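Local coordinates for protein ribonucleoside-diphosphate reductase, alpha chain (Actinobacillus ureae ATCC 25976, PDB 6DQX) that serves as the catalytic subunit of a class Id ribonucleotide reductase and probably reduces ribonucleoside diphosphates to their deoxy forms, at residues G125-I130 against P331-A336; S287-L292 against H337-R342; M118-E123 against K162-V167; S108-S113 against A136-I141; S86-I91 against P102-G107. One frame throughout, in Å; residues are numbered along the deposited sequence.

Overall arrangement
All five contacts are buried. Contact 5 lies nearest the chain centre, about 11 Å between the two centres. Contacts 1 and 3 share helix 114-130 and lie farther out, against the second subunit. Contacts 4 and 5 use the two ends of strand 105-109. Contact 1 uses the loop and first turn into helix 334-343, and contact 2 the turns that follow. Contact 1 is apolar packing, and contact 2 sets a phenyl ring against a strand. Contact 3 joins two helices through threonines and apolar groups. Contact 4 is the most polar, with backbone bonds, a tyrosine-aspartate bond and a water. Contact 5 combines proline packing with another water. E123 links contacts 1 to 4 through R335, S287 and S108.

Contact 1: residues G125-I130 against P331-A336; sequences GMMSKI and PFLDRA
M126 and M127 on helix 114-130 meet F332 and L333 in the loop that leads into helix 334-343. Helix 114-130 is the helical part of a beta-alpha-beta unit in the ribonucleotide reductase barrel. It follows strand 105-109 and precedes strand 134-137. The contact has no hydrogen bond across it and rests on packing.

M126 and F332 meet at about a right angle. M126 CG lies opposite the carbonyl carbon (chi1 -67°), which turns it to F332. The chain then bends at chi2 and chi3. M126 CG lies 3.7 Å from F332 CD2. The same M126 CG is 4.0 Å from F332 CB, so it meets the root of the phenylalanine as well as the ring. P331 O also approaches M126 CG, at 3.8 Å.

L333 takes the N-cap position of helix 334-343, and its CD2 branch reaches both methionines. L333 CD2 is 4.2 Å from M126 CB. It is equally far from M127 SD, where the two side chains cross obliquely.

Other parts of the fold close in round these groups. F106 of strand 105-109 packs on both M127 and L333. I114 and V119 of the second subunit pack on M126 and F332 respectively, so the contact borders the dimer interface. R335, two residues past L333, forms a salt bridge with E123 of the same helix 114-130. One turn on from M126, I130 CD1 lies 4.5 Å from L333 CD1.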
# COMPACT_ATOMS: atom_id res chain seq x y z
N GLY A 125 5.04 -0.31 5.72
CA GLY A 125 5.35 -1.64 5.26
C GLY A 125 6.65 -2.19 5.79
O GLY A 125 6.68 -3.31 6.31
N MET A 126 7.72 -1.41 5.68
CA MET A 126 9.03 -1.86 6.12
C MET A 126 9.04 -2.08 7.64
O MET A 126 9.62 -3.07 8.11
CB MET A 126 10.13 -0.86 5.76
CG MET A 126 10.40 -0.71 4.26
SD MET A 126 10.78 -2.29 3.51
CE MET A 126 12.28 -2.78 4.32
N MET A 127 8.41 -1.17 8.37
CA MET A 127 8.33 -1.30 9.85
C MET A 127 7.40 -2.40 10.33
O MET A 127 7.66 -3.02 11.37
CB MET A 127 7.95 0.02 10.49
CG MET A 127 9.04 1.07 10.39
SD MET A 127 10.61 0.52 11.06
CE MET A 127 10.16 0.05 12.72
N SER A 128 6.32 -2.68 9.60
CA SER A 128 5.46 -3.84 9.93
C SER A 128 6.18 -5.19 9.79
O SER A 128 5.86 -6.13 10.50
CB SER A 128 4.20 -3.85 9.05
OG SER A 128 3.47 -2.65 9.23
N LYS A 129 7.14 -5.27 8.86
CA LYS A 129 7.98 -6.46 8.74
C LYS A 129 8.96 -6.53 9.90
O LYS A 129 9.16 -7.59 10.46
CB LYS A 129 8.78 -6.46 7.43
CG LYS A 129 9.74 -7.64 7.24
CD LYS A 129 8.98 -8.98 7.22
CE LYS A 129 9.79 -10.09 6.56
NZ LYS A 129 8.95 -11.29 6.21
N ILE A 130 9.59 -5.40 10.21
CA ILE A 130 10.69 -5.32 11.19
C ILE A 130 10.15 -5.37 12.63
O ILE A 130 10.76 -5.98 13.52
CB ILE A 130 11.53 -4.04 10.95
CG1 ILE A 130 12.29 -4.17 9.61
CG2 ILE A 130 12.51 -3.80 12.10
CD1 ILE A 130 12.81 -2.86 9.02
N PRO A 331 16.37 0.91 3.11
CA PRO A 331 15.41 1.52 2.21
C PRO A 331 14.16 1.96 2.96
O PRO A 331 13.67 1.15 3.78
CB PRO A 331 15.08 0.40 1.21
CG PRO A 331 15.55 -0.88 1.83
CD PRO A 331 16.58 -0.53 2.85
N PHE A 332 13.75 3.21 2.69
CA PHE A 332 12.47 3.85 3.06
C PHE A 332 12.43 4.46 4.47
O PHE A 332 11.47 5.13 4.81
CB PHE A 332 11.27 2.90 2.88
CG PHE A 332 11.04 2.50 1.46
CD1 PHE A 332 10.76 3.46 0.51
CD2 PHE A 332 11.06 1.16 1.08
CE1 PHE A 332 10.52 3.10 -0.82
CE2 PHE A 332 10.81 0.80 -0.24
CZ PHE A 332 10.54 1.77 -1.18
N LEU A 333 13.50 4.26 5.24
CA LEU A 333 13.58 4.76 6.62
C LEU A 333 14.37 6.09 6.75
O LEU A 333 14.74 6.49 7.87
CB LEU A 333 14.18 3.68 7.49
CG LEU A 333 13.43 2.33 7.52
CD1 LEU A 333 13.96 1.49 8.66
CD2 LEU A 333 11.92 2.48 7.62
N ASP A 334 14.57 6.80 5.64
CA ASP A 334 15.39 8.03 5.66
C ASP A 334 14.83 9.12 6.60
O ASP A 334 15.61 9.86 7.20
CB ASP A 334 15.63 8.64 4.26
CG ASP A 334 14.36 8.89 3.49
OD1 ASP A 334 13.52 7.95 3.39
OD2 ASP A 334 14.19 10.01 2.95
N ARG A 335 13.51 9.19 6.74
CA ARG A 335 12.91 10.25 7.58
C ARG A 335 13.16 9.95 9.05
O ARG A 335 13.34 10.89 9.83
CB ARG A 335 11.41 10.42 7.32
CG ARG A 335 11.09 10.89 5.91
CD ARG A 335 9.77 11.57 5.80
NE ARG A 335 8.67 10.63 6.00
CZ ARG A 335 7.38 10.90 5.79
NH1 ARG A 335 6.98 12.10 5.43
NH2 ARG A 335 6.48 9.95 6.00
N ALA A 336 13.13 8.67 9.41
CA ALA A 336 13.40 8.23 10.79
C ALA A 336 14.90 8.32 11.10
O ALA A 336 15.29 8.71 12.21
CB ALA A 336 12.91 6.83 11.01

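Contact 2: residues S287-L292 against H337-R342; sequences SFVCCL and HRFATR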
# COMPACT_ATOMS: atom_id res chain seq x y z
N SER A 287 10.31 11.45 10.62
CA SER A 287 9.34 10.55 11.28
C SER A 287 9.94 10.25 12.67
O SER A 287 11.10 9.84 12.78
CB SER A 287 9.18 9.27 10.50
OG SER A 287 8.56 9.59 9.26
N PHE A 288 9.18 10.50 13.73
CA PHE A 288 9.74 10.26 15.07
C PHE A 288 9.97 8.79 15.34
O PHE A 288 9.20 7.93 14.89
CB PHE A 288 8.93 10.95 16.18
CG PHE A 288 7.53 10.42 16.41
CD1 PHE A 288 7.31 9.19 17.01
CD2 PHE A 288 6.43 11.20 16.10
CE1 PHE A 288 6.00 8.74 17.27
CE2 PHE A 288 5.13 10.76 16.36
CZ PHE A 288 4.93 9.54 16.93
N VAL A 289 11.08 8.51 16.02
CA VAL A 289 11.37 7.23 16.60
C VAL A 289 11.90 7.44 18.01
O VAL A 289 12.43 8.50 18.35
CB VAL A 289 12.37 6.40 15.77
CG1 VAL A 289 11.78 6.06 14.41
CG2 VAL A 289 13.68 7.15 15.55
N CYS A 290 11.82 6.38 18.81
CA CYS A 290 12.26 6.45 20.21
C CYS A 290 12.54 5.04 20.70
O CYS A 290 12.03 4.08 20.14
CB CYS A 290 11.16 7.11 21.05
SG CYS A 290 11.69 7.71 22.67
N CYS A 291 13.35 4.90 21.73
CA CYS A 291 13.57 3.59 22.33
C CYS A 291 13.24 3.70 23.79
O CYS A 291 13.17 4.80 24.35
CB CYS A 291 14.98 3.11 22.12
SG CYS A 291 16.21 4.22 22.77
N LEU A 292 13.03 2.56 24.40
CA LEU A 292 12.57 2.55 25.78
C LEU A 292 13.20 1.45 26.56
O LEU A 292 13.64 0.44 26.03
CB LEU A 292 11.05 2.47 25.85
CG LEU A 292 10.28 1.19 25.57
CD1 LEU A 292 10.22 0.27 26.78
CD2 LEU A 292 8.84 1.49 25.12
N HIS A 337 15.72 7.94 10.14
CA HIS A 337 17.18 8.09 10.30
C HIS A 337 17.54 9.54 10.59
O HIS A 337 18.33 9.80 11.54
CB HIS A 337 17.90 7.61 9.04
CG HIS A 337 19.37 7.86 9.06
ND1 HIS A 337 20.25 7.04 9.71
CD2 HIS A 337 20.11 8.88 8.56
CE1 HIS A 337 21.47 7.52 9.59
NE2 HIS A 337 21.41 8.63 8.88
N ARG A 338 16.95 10.47 9.83
CA ARG A 338 17.14 11.89 10.01
C ARG A 338 16.70 12.33 11.42
O ARG A 338 17.45 13.00 12.15
CB ARG A 338 16.38 12.69 8.95
CG ARG A 338 16.52 14.19 9.10
CD ARG A 338 15.94 14.92 7.93
NE ARG A 338 15.83 16.35 8.18
CZ ARG A 338 16.83 17.23 8.12
NH1 ARG A 338 18.07 16.88 7.83
NH2 ARG A 338 16.58 18.50 8.37
N PHE A 339 15.50 11.93 11.80
CA PHE A 339 15.00 12.27 13.13
C PHE A 339 15.91 11.81 14.23
O PHE A 339 16.27 12.61 15.11
CB PHE A 339 13.58 11.71 13.39
CG PHE A 339 13.05 12.09 14.74
CD1 PHE A 339 13.36 11.34 15.85
CD2 PHE A 339 12.25 13.22 14.89
CE1 PHE A 339 12.87 11.66 17.11
CE2 PHE A 339 11.77 13.58 16.14
CZ PHE A 339 12.08 12.80 17.25
N ALA A 340 16.25 10.53 14.23
CA ALA A 340 17.12 9.97 15.26
C ALA A 340 18.46 10.71 15.32
O ALA A 340 18.89 11.09 16.40
CB ALA A 340 17.37 8.51 15.05
N THR A 341 19.07 10.92 14.17
CA THR A 341 20.35 11.67 14.08
C THR A 341 20.27 13.07 14.73
O THR A 341 21.17 13.48 15.47
CB THR A 341 20.81 11.81 12.63
OG1 THR A 341 20.97 10.49 12.10
CG2 THR A 341 22.16 12.60 12.55
N ARG A 342 19.20 13.81 14.45
CA ARG A 342 19.11 15.18 14.89
C ARG A 342 18.57 15.39 16.30
O ARG A 342 18.90 16.39 16.94
CB ARG A 342 18.31 15.98 13.89
CG ARG A 342 18.92 15.92 12.50
CD ARG A 342 18.02 16.54 11.48
NE ARG A 342 18.02 17.99 11.50
CZ ARG A 342 16.97 18.79 11.69
NH1 ARG A 342 15.74 18.35 11.93
NH2 ARG A 342 17.16 20.09 11.62
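F288 CA sits over the face of the F339 ring in a CH-pi contact. It is 3.7 Å from the ring centroid and 6° off the ring normal. F339 has CG opposite its backbone N (chi1 -179°), which swings the ring off the helix and flat against the strand.

Apolar contacts flank this one. F288 CB touches the far end of the ring, 3.8 Å from F339 CZ. V289 CG2 meets A340 CB at 4.0 Å and lies near the ring as well.

The segments belong to barrel strand 288-296 and to helix 334-343, which leads on to strand 347-351. That strand pairs in parallel with 288-296. The weakly bonded strand part 288-290 and the helix segment make an angle of 59°.

Polar groups form no hydrogen bond across the contact. Two carbonyls nevertheless lie close to F339: S287 O is 3.2 Å from F339 CB, and V289 O is 3.4 Å from F339 CE1. S287 OG bonds to E123.

Charged groups lie on the helix side. R338 pairs with D285, and R342 pairs with E286 and E399. R338 NH2 lies 3.3 Å above the centre of the R342 guanidinium plane.

Contact 3: residues M118-E123 against K162-V167; sequences MVTTAE and KLFDTV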
# COMPACT_ATOMS: atom_id res chain seq x y z
N MET A 118 2.48 7.72 -0.44
CA MET A 118 3.28 6.52 -0.74
C MET A 118 4.56 6.40 0.08
O MET A 118 4.97 5.28 0.44
CB MET A 118 3.61 6.42 -2.24
CG MET A 118 2.41 6.23 -3.15
SD MET A 118 1.17 5.03 -2.62
CE MET A 118 -0.09 6.10 -2.10
N VAL A 119 5.20 7.52 0.39
CA VAL A 119 6.37 7.51 1.27
C VAL A 119 6.00 6.87 2.63
O VAL A 119 6.68 5.96 3.09
CB VAL A 119 6.94 8.93 1.50
CG1 VAL A 119 7.93 8.95 2.66
CG2 VAL A 119 7.61 9.46 0.23
N THR A 120 4.89 7.32 3.19
CA THR A 120 4.40 6.79 4.47
C THR A 120 3.98 5.32 4.36
O THR A 120 4.28 4.53 5.23
CB THR A 120 3.26 7.66 5.03
OG1 THR A 120 3.66 9.02 5.00
CG2 THR A 120 2.91 7.23 6.48
N THR A 121 3.33 4.95 3.24
CA THR A 121 2.95 3.57 3.00
C THR A 121 4.16 2.62 3.04
O THR A 121 4.12 1.57 3.69
CB THR A 121 2.17 3.44 1.64
OG1 THR A 121 1.01 4.26 1.71
CG2 THR A 121 1.72 2.06 1.38
N ALA A 122 5.24 3.01 2.35
CA ALA A 122 6.43 2.20 2.31
C ALA A 122 7.11 2.15 3.70
O ALA A 122 7.62 1.11 4.07
CB ALA A 122 7.39 2.71 1.24
N GLU A 123 7.09 3.25 4.45
CA GLU A 123 7.63 3.24 5.85
C GLU A 123 6.92 2.23 6.69
O GLU A 123 7.56 1.35 7.29
CB GLU A 123 7.49 4.61 6.52
CG GLU A 123 8.43 5.70 6.06
CD GLU A 123 8.09 7.04 6.70
OE1 GLU A 123 6.89 7.32 6.92
OE2 GLU A 123 9.00 7.84 6.99
N LYS A 162 -7.58 3.16 4.52
CA LYS A 162 -7.75 1.80 4.00
C LYS A 162 -6.44 1.20 3.53
O LYS A 162 -6.20 0.02 3.69
CB LYS A 162 -8.81 1.75 2.88
CG LYS A 162 -10.18 2.17 3.35
CD LYS A 162 -11.31 1.76 2.42
CE LYS A 162 -11.31 2.58 1.15
NZ LYS A 162 -12.49 2.26 0.29
N LEU A 163 -5.56 2.03 3.00
CA LEU A 163 -4.26 1.58 2.56
C LEU A 163 -3.40 1.06 3.71
O LEU A 163 -2.75 0.03 3.63
CB LEU A 163 -3.58 2.75 1.87
CG LEU A 163 -2.31 2.59 1.07
CD1 LEU A 163 -2.32 1.34 0.21
CD2 LEU A 163 -2.16 3.86 0.23
N PHE A 164 -3.44 1.77 4.83
CA PHE A 164 -2.60 1.38 5.97
C PHE A 164 -3.16 0.16 6.68
O PHE A 164 -2.40 -0.71 7.11
CB PHE A 164 -2.43 2.59 6.89
CG PHE A 164 -1.66 3.69 6.23
CD1 PHE A 164 -0.27 3.65 6.23
CD2 PHE A 164 -2.31 4.70 5.53
CE1 PHE A 164 0.46 4.64 5.57
CE2 PHE A 164 -1.59 5.69 4.87
CZ PHE A 164 -0.19 5.65 4.89
N ASP A 165 -4.48 0.09 6.78
CA ASP A 165 -5.15 -1.09 7.31
C ASP A 165 -4.80 -2.35 6.50
O ASP A 165 -4.52 -3.40 7.07
CB ASP A 165 -6.66 -0.83 7.32
CG ASP A 165 -7.44 -1.91 8.05
OD1 ASP A 165 -7.57 -1.86 9.31
OD2 ASP A 165 -7.93 -2.79 7.36
N THR A 166 -4.75 -2.23 5.17
CA THR A 166 -4.31 -3.35 4.34
C THR A 166 -2.84 -3.69 4.50
O THR A 166 -2.49 -4.87 4.57
CB THR A 166 -4.62 -3.10 2.84
OG1 THR A 166 -6.03 -2.98 2.69
CG2 THR A 166 -4.16 -4.24 1.99
N VAL A 167 -1.98 -2.67 4.59
CA VAL A 167 -0.56 -2.94 4.75
C VAL A 167 -0.32 -3.84 5.97
O VAL A 167 0.40 -4.83 5.88
CB VAL A 167 0.28 -1.65 4.88
CG1 VAL A 167 1.69 -1.97 5.37
CG2 VAL A 167 0.36 -0.91 3.57
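T120 OG1 is gripped by two groups outside the contact, E116 O one turn earlier and R335 NH2. The methyl branch of T120 turns to F164 instead. With chi1 -49°, T120 OG1 lies beside the backbone N, and CG2 takes the position opposite that nitrogen. T120 CG2 then lies 3.7 Å from F164 CE1, and the two side chains meet at about a right angle. The backbone carbon T120 C lies in the plane of the F164 ring, at its edge.

T121 turns both branches to the other helix. Its OG1 bonds to I117 O of its own helix, so the buried hydroxyl has a partner. T121 OG1 also lies 3.5 Å from L163 CD2 and 3.7 Å from F164 CZ. T121 CG2 touches V167 CG2 at 3.9 Å. M118 reaches in from the turn before. Its bent chain brings M118 CE 3.8 Å from L163 CD2.

The two helix segments run nearly parallel, at 18°, with their axes 10.3 Å apart. T166 of this chain bonds to T166 of the second subunit, and L163 packs on V167 of that subunit. This is consistent with the helical dimer interface of class I ribonucleotide reductases. On the barrel side, the F164 ring meets F138 just past strand 134-137 and F181 of strand 181-186.

Contact 4: residues S108-S113 against A136-I141; sequences SYIGDS and AYFGDI. With EDO (1,2-ethanediol), chain H.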
# COMPACT_ATOMS: atom_id res chain seq x y z
N SER A 108 4.82 8.82 11.61
CA SER A 108 4.95 9.55 10.35
C SER A 108 3.92 10.66 10.21
O SER A 108 2.77 10.56 10.70
CB SER A 108 4.84 8.62 9.14
OG SER A 108 5.63 7.47 9.32
N TYR A 109 4.33 11.71 9.52
CA TYR A 109 3.45 12.79 9.11
C TYR A 109 3.08 12.52 7.65
O TYR A 109 3.97 12.33 6.81
CB TYR A 109 4.17 14.12 9.23
CG TYR A 109 3.43 15.27 8.63
CD1 TYR A 109 2.47 15.96 9.36
CD2 TYR A 109 3.67 15.66 7.30
CE1 TYR A 109 1.77 17.01 8.78
CE2 TYR A 109 2.96 16.68 6.72
CZ TYR A 109 2.03 17.35 7.46
OH TYR A 109 1.34 18.40 6.87
N ILE A 110 1.79 12.49 7.36
CA ILE A 110 1.32 12.26 5.97
C ILE A 110 1.01 13.59 5.27
O ILE A 110 0.00 14.22 5.56
CB ILE A 110 0.08 11.34 5.93
CG1 ILE A 110 0.37 10.04 6.69
CG2 ILE A 110 -0.28 11.04 4.45
CD1 ILE A 110 -0.77 9.06 6.79
N GLY A 111 1.89 14.04 4.37
CA GLY A 111 1.61 15.25 3.61
C GLY A 111 0.46 15.04 2.63
O GLY A 111 0.17 13.92 2.23
N ASP A 112 -0.17 16.14 2.25
CA ASP A 112 -1.39 16.11 1.43
C ASP A 112 -1.06 15.88 -0.07
O ASP A 112 -1.34 16.74 -0.92
CB ASP A 112 -2.14 17.44 1.61
CG ASP A 112 -3.53 17.44 1.01
OD1 ASP A 112 -4.24 16.41 1.01
OD2 ASP A 112 -3.92 18.52 0.54
N SER A 113 -0.47 14.73 -0.39
CA SER A 113 -0.11 14.40 -1.78
C SER A 113 0.03 12.90 -1.90
O SER A 113 0.42 12.23 -0.95
CB SER A 113 1.20 15.09 -2.22
OG SER A 113 2.38 14.47 -1.68
N ALA A 136 0.68 7.15 12.41
CA ALA A 136 0.74 8.30 11.53
C ALA A 136 -0.34 9.33 11.73
O ALA A 136 -1.47 9.03 12.20
CB ALA A 136 0.78 7.83 10.05
N TYR A 137 -0.02 10.55 11.37
CA TYR A 137 -0.96 11.67 11.44
C TYR A 137 -1.61 11.92 10.07
O TYR A 137 -0.90 12.20 9.11
CB TYR A 137 -0.26 12.94 11.89
CG TYR A 137 -1.13 14.16 11.95
CD1 TYR A 137 -2.23 14.23 12.83
CD2 TYR A 137 -0.89 15.25 11.14
CE1 TYR A 137 -3.03 15.37 12.89
CE2 TYR A 137 -1.70 16.40 11.18
CZ TYR A 137 -2.77 16.44 12.06
OH TYR A 137 -3.57 17.57 12.14
N PHE A 138 -2.94 11.89 10.06
CA PHE A 138 -3.79 12.03 8.84
C PHE A 138 -4.43 13.40 8.69
O PHE A 138 -5.07 13.69 7.65
CB PHE A 138 -4.88 10.96 8.85
CG PHE A 138 -4.39 9.59 8.56
CD1 PHE A 138 -3.67 8.87 9.50
CD2 PHE A 138 -4.64 8.99 7.32
CE1 PHE A 138 -3.21 7.60 9.25
CE2 PHE A 138 -4.18 7.72 7.07
CZ PHE A 138 -3.46 7.01 8.02
N GLY A 139 -4.29 14.27 9.69
CA GLY A 139 -5.08 15.48 9.77
C GLY A 139 -4.81 16.59 8.77
O GLY A 139 -5.61 17.52 8.65
N ASP A 140 -3.68 16.54 8.07
CA ASP A 140 -3.41 17.51 7.01
C ASP A 140 -3.81 17.02 5.62
O ASP A 140 -3.66 17.75 4.65
CB ASP A 140 -1.95 17.98 7.07
CG ASP A 140 -1.71 19.03 8.17
OD1 ASP A 140 -2.67 19.63 8.68
OD2 ASP A 140 -0.53 19.28 8.48
N ILE A 141 -4.34 15.80 5.53
CA ILE A 141 -4.98 15.32 4.29
C ILE A 141 -6.30 16.09 4.09
O ILE A 141 -7.15 16.16 4.99
CB ILE A 141 -5.23 13.80 4.33
CG1 ILE A 141 -3.91 13.04 4.45
CG2 ILE A 141 -6.00 13.36 3.08
CD1 ILE A 141 -4.07 11.57 4.77
C1 EDO H . -4.62 13.51 -2.90
O1 EDO H . -4.49 14.86 -3.36
C2 EDO H . -4.35 13.51 -1.40
O2 EDO H . -5.31 14.33 -0.73
O HOH W 1 -1.66 14.46 7.68
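The beta-alpha-beta unit of strand 105-109, helix 114-130 and strand 134-137 brings S108 and Y109 beside A136 and Y137 as a parallel pair. Y137 N donates to S108 O at 2.9 Å, and I110 N donates to Y137 O at 3.2 Å. S108 and A136 project to one side of the sheet, Y109 and Y137 to the other.

The tyrosines lie side by side and point the same way. Y109 CD1 is 3.9 Å from Y137 CD2, near the plane of the Y137 ring. Y109 OH goes on to donate to D140 OD2 at 2.6 Å, using the anti lone pair of that oxygen. The ring and the carboxylate are turned 74° apart. Y137 OH bonds elsewhere, to D186. The Y137 side chain lies about 4 Å from a bound magnesium ion.

Past the strands, I110 packs between the two segments. I110 CD1 lies over the F138 face, 3.6 Å from the ring centroid and 10° off the normal. I110 CG2 meets I141 CD1 at 3.8 Å.

One water bridges the two backbones just past the strands. It donates to I110 O and Y137 O and accepts from D140 N. D140 N belongs to a type I turn from F138 to I141.

D112 forms a salt bridge with R142. D112 OD1 also accepts from O2 of a 1,2-ethanediol, probably from the crystallisation liquor, at 2.9 Å. Neighbouring parallel strands with the loops at their C-terminal ends packed together are typical of a beta-alpha-beta crossover in the ribonucleotide reductase barrel.

Contact 5: residues S86-I91 against P102-G107; sequences SLSSPI and PISCFG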
# COMPACT_ATOMS: atom_id res chain seq x y z
N SER A 86 14.05 -3.05 33.37
CA SER A 86 13.38 -3.83 32.34
C SER A 86 13.83 -3.26 31.00
O SER A 86 13.91 -2.06 30.85
CB SER A 86 11.87 -3.70 32.51
OG SER A 86 11.17 -4.03 31.33
N LEU A 87 14.11 -4.14 30.03
CA LEU A 87 14.51 -3.73 28.69
C LEU A 87 13.36 -4.02 27.75
O LEU A 87 12.59 -4.97 27.97
CB LEU A 87 15.76 -4.49 28.23
CG LEU A 87 16.93 -4.54 29.20
CD1 LEU A 87 18.07 -5.30 28.57
CD2 LEU A 87 17.36 -3.15 29.61
N SER A 88 13.25 -3.21 26.70
CA SER A 88 12.15 -3.35 25.75
C SER A 88 12.32 -4.63 24.94
O SER A 88 13.45 -5.13 24.77
CB SER A 88 12.09 -2.16 24.80
OG SER A 88 13.16 -2.23 23.89
N SER A 89 11.22 -5.11 24.39
CA SER A 89 11.28 -6.33 23.57
C SER A 89 12.14 -6.16 22.30
O SER A 89 12.86 -7.09 21.98
CB SER A 89 9.90 -6.93 23.28
OG SER A 89 9.11 -6.10 22.49
N PRO A 90 12.09 -5.00 21.61
CA PRO A 90 13.04 -4.81 20.50
C PRO A 90 14.52 -4.86 20.91
O PRO A 90 15.35 -5.35 20.16
CB PRO A 90 12.67 -3.43 19.94
CG PRO A 90 11.24 -3.25 20.30
CD PRO A 90 11.14 -3.87 21.67
N ILE A 91 14.85 -4.37 22.11
CA ILE A 91 16.22 -4.44 22.61
C ILE A 91 16.61 -5.90 22.92
O ILE A 91 17.68 -6.37 22.49
CB ILE A 91 16.39 -3.50 23.84
CG1 ILE A 91 16.35 -2.05 23.35
CG2 ILE A 91 17.68 -3.81 24.60
CD1 ILE A 91 16.11 -0.98 24.41
N PRO A 102 16.10 -1.74 17.19
CA PRO A 102 15.84 -1.68 18.64
C PRO A 102 14.86 -0.58 19.08
O PRO A 102 14.74 -0.33 20.29
CB PRO A 102 17.25 -1.44 19.19
CG PRO A 102 17.81 -0.49 18.20
CD PRO A 102 17.33 -1.01 16.85
N ILE A 103 14.15 0.06 18.14
CA ILE A 103 13.20 1.15 18.44
C ILE A 103 11.81 0.60 18.78
O ILE A 103 11.47 -0.49 18.36
CB ILE A 103 13.10 2.22 17.33
CG1 ILE A 103 12.85 1.58 15.95
CG2 ILE A 103 14.39 3.06 17.27
CD1 ILE A 103 12.24 2.50 14.91
N SER A 104 11.04 1.37 19.56
CA SER A 104 9.68 0.96 20.05
C SER A 104 8.52 1.84 19.53
O SER A 104 7.37 1.63 19.90
CB SER A 104 9.67 0.95 21.60
OG SER A 104 10.39 -0.19 22.08
N CYS A 105 8.82 2.80 18.67
CA CYS A 105 7.77 3.55 17.98
C CYS A 105 8.31 4.08 16.65
O CYS A 105 9.53 4.17 16.43
CB CYS A 105 7.22 4.70 18.88
SG CYS A 105 8.40 6.05 19.13
N PHE A 106 7.38 4.46 15.79
CA PHE A 106 7.69 5.03 14.48
C PHE A 106 6.46 5.84 14.06
O PHE A 106 5.36 5.28 13.85
CB PHE A 106 8.00 3.91 13.48
CG PHE A 106 8.60 4.39 12.19
CD1 PHE A 106 7.84 5.09 11.26
CD2 PHE A 106 9.94 4.14 11.90
CE1 PHE A 106 8.39 5.54 10.07
CE2 PHE A 106 10.50 4.59 10.70
CZ PHE A 106 9.73 5.31 9.80
N GLY A 107 6.61 7.15 14.01
CA GLY A 107 5.50 8.07 13.79
C GLY A 107 5.70 8.96 12.60
O GLY A 107 6.64 9.74 12.58
O HOH W 2 13.05 0.19 22.42
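S88 has chi1 72°, which sets OG between its backbone N and carbonyl carbon. S104 has chi1 -74°, which lays OG beside its backbone N. The two hydroxyls then share one water. The water oxygen lies 2.8 Å from S88 OG and 2.7 Å from S104 OG. The same water donates to P102 O at 2.8 Å, so three groups hold it in place. No direct hydrogen bond crosses the contact.

S88 OG has a second task. I91 N donates to S88 OG at 3.3 Å, with an angle of 155° at the hydrogen. This bond caps the first turn of helix 89-94.

P90 packs beside the water site. P90 CG lies 3.4 Å from I103 O and 3.6 Å from S104 OG. I103 O is buried here and has no hydrogen-bond partner in the model. I91 CG1 touches P102 CB more loosely, at 4.3 Å.

Strand 288-296 connects the two sides, since S86 pairs with S294 and S104 with C290. Helix 308-327 covers P102 and I91. A serine N-cap joins, by water, the helix that follows strand 85-87 to the loop entering strand 105-109. Both strands pair with 288-296 in the sheet of the ribonucleotide reductase barrel.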